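Local coordinates for protein aphrodisin (Mesocricetus auratus, PDB 1E5P) that acts as an aphrodisiac pheromone of the female hamster, eliciting copulatory behaviour in males, and belongs to the lipocalins, with odorant-binding activity, at residues Y50-N54 / N55-K59. Sequence-based numbering, arbitrary orientation.
Sequences YVITN and NQCSK
Val51 and Ser58 form a hydrogen-bonded antiparallel pair, exchanging two backbone bonds: Val51 N to Ser58 O at 3.2 Å and Ser58 N to Val51 O at 2.9 Å. Nearer the turn, Thr53 and Gln56 repeat the exchange, Thr53 N to Gln56 O at 2.9 Å and Gln56 N to Thr53 O at 3.0 Å. Ile52, between these pairs, directs its CA at Gln56 O in a weaker C-H...O contact; on the far side of the Val51/Ser58 pair, Tyr50 CA does the same with Ser58 O.

The main side-chain contact pairs Tyr50 with Lys59. With Tyr50 CG beside its own backbone N (chi1 -87°), the ring extends across the partner strand, and the lysine stem crosses it obliquely over one face; Lys59 CG sits over that face, near the rim, 4.0 Å from the ring centroid, a CH-pi contact. Lys59, extended beyond CG, carries its ammonium past the phenol. One water bridges the two ends, 2.6 Å from Tyr50 OH and weakly bonded to Lys59 NZ.

Apolar contacts continue along the same face of the sheet. Cys57 CB lies 3.8 Å from Tyr50 CD1, its sulfur standing oblique to the ring, while Ile52 CD1 packs on Cys57 SG at 3.6 Å. That sulfur is disulfide-bonded to Cys149, which also touches Tyr50 and Ile52, so the C-terminal segment is fastened against this face.

Asn54 and Asn55 occupy the two corners, both with positive phi (54° and 56°), and turn the chain from strand 44-53 into strand 56-66. This is a beta-hairpin with a two-residue loop, closed by a type I' turn from Thr53 to Gln56, linking neighbouring strands of the lipocalin beta-barrel.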
loop_
_atom_site.group_PDB
_atom_site.type_symbol
_atom_site.label_atom_id
_atom_site.label_comp_id
_atom_site.label_asym_id
_atom_site.label_seq_id
_atom_site.Cartn_x
_atom_site.Cartn_y
_atom_site.Cartn_z
ATOM N N TYR A 50 -6.723 2.669 -7.790
ATOM C CA TYR A 50 -6.763 3.928 -8.529
ATOM C C TYR A 50 -5.573 4.811 -8.117
ATOM O O TYR A 50 -5.107 4.772 -6.973
ATOM C CB TYR A 50 -8.037 4.746 -8.184
ATOM C CG TYR A 50 -9.237 4.391 -9.033
ATOM C CD1 TYR A 50 -9.409 4.973 -10.290
ATOM C CD2 TYR A 50 -10.196 3.485 -8.569
ATOM C CE1 TYR A 50 -10.509 4.671 -11.079
ATOM C CE2 TYR A 50 -11.297 3.182 -9.350
ATOM C CZ TYR A 50 -11.436 3.764 -10.597
ATOM O OH TYR A 50 -12.516 3.464 -11.392
ATOM N N VAL A 51 -5.100 5.566 -9.085
ATOM C CA VAL A 51 -4.164 6.668 -8.814
ATOM C C VAL A 51 -4.704 7.875 -9.610
ATOM O O VAL A 51 -5.426 7.686 -10.583
ATOM C CB VAL A 51 -2.719 6.439 -9.236
ATOM C CG1 VAL A 51 -2.051 5.490 -8.259
ATOM C CG2 VAL A 51 -2.589 5.995 -10.687
ATOM N N ILE A 52 -4.353 9.086 -9.167
ATOM C CA ILE A 52 -4.745 10.251 -9.979
ATOM C C ILE A 52 -3.554 10.599 -10.867
ATOM O O ILE A 52 -2.446 10.812 -10.348
ATOM C CB ILE A 52 -5.073 11.466 -9.084
ATOM C CG1 ILE A 52 -6.207 11.141 -8.135
ATOM C CG2 ILE A 52 -5.380 12.664 -9.978
ATOM C CD1 ILE A 52 -7.499 10.688 -8.735
ATOM N N THR A 53 -3.786 10.616 -12.155
ATOM C CA THR A 53 -2.738 10.951 -13.136
ATOM C C THR A 53 -3.313 11.987 -14.095
ATOM O O THR A 53 -4.417 11.797 -14.599
ATOM C CB THR A 53 -2.292 9.668 -13.863
ATOM O OG1 THR A 53 -1.790 8.736 -12.856
ATOM C CG2 THR A 53 -1.215 9.973 -14.873
ATOM N N ASN A 54 -2.589 13.082 -14.315
ATOM C CA ASN A 54 -3.089 14.161 -15.198
ATOM C C ASN A 54 -4.481 14.629 -14.752
ATOM O O ASN A 54 -5.388 14.812 -15.577
ATOM C CB ASN A 54 -3.130 13.696 -16.641
ATOM C CG ASN A 54 -1.756 13.364 -17.196
ATOM O OD1 ASN A 54 -0.784 14.063 -16.902
ATOM N ND2 ASN A 54 -1.672 12.292 -17.971
ATOM N N ASN A 55 -4.640 14.771 -13.449
ATOM C CA ASN A 55 -5.829 15.178 -12.753
ATOM C C ASN A 55 -7.052 14.318 -13.038
ATOM O O ASN A 55 -8.187 14.774 -12.886
ATOM C CB ASN A 55 -6.139 16.676 -12.940
ATOM C CG ASN A 55 -4.961 17.500 -12.386
ATOM O OD1 ASN A 55 -4.839 17.646 -11.167
ATOM N ND2 ASN A 55 -4.142 17.984 -13.290
ATOM N N GLN A 56 -6.852 13.039 -13.401
ATOM C CA GLN A 56 -8.020 12.173 -13.638
ATOM C C GLN A 56 -7.826 10.842 -12.912
ATOM O O GLN A 56 -6.666 10.432 -12.718
ATOM C CB GLN A 56 -8.259 11.914 -15.126
ATOM C CG GLN A 56 -8.800 13.080 -15.920
ATOM C CD GLN A 56 -9.804 14.009 -15.306
ATOM O OE1 GLN A 56 -10.811 13.691 -14.679
ATOM N NE2 GLN A 56 -9.549 15.324 -15.467
ATOM N N CYS A 57 -8.928 10.243 -12.497
ATOM C CA CYS A 57 -8.851 8.926 -11.854
ATOM C C CYS A 57 -8.411 7.904 -12.900
ATOM O O CYS A 57 -9.036 7.816 -13.960
ATOM C CB CYS A 57 -10.237 8.539 -11.317
ATOM S SG CYS A 57 -10.684 9.470 -9.833
ATOM N N SER A 58 -7.403 7.120 -12.557
ATOM C CA SER A 58 -6.861 6.137 -13.494
ATOM C C SER A 58 -6.868 4.761 -12.820
ATOM O O SER A 58 -6.062 4.505 -11.932
ATOM C CB SER A 58 -5.445 6.531 -13.885
ATOM O OG SER A 58 -4.911 5.570 -14.788
ATOM N N LYS A 59 -7.827 3.946 -13.242
ATOM C CA LYS A 59 -7.968 2.587 -12.675
ATOM C C LYS A 59 -6.845 1.738 -13.254
ATOM O O LYS A 59 -6.594 1.777 -14.469
ATOM C CB LYS A 59 -9.342 2.030 -13.039
ATOM C CG LYS A 59 -9.722 0.860 -12.134
ATOM C CD LYS A 59 -11.073 0.282 -12.543
ATOM C CE LYS A 59 -11.562 -0.685 -11.460
ATOM N NZ LYS A 59 -12.846 -1.328 -11.903
HETATM O O HOH W 1 -14.195 1.449 -11.088
#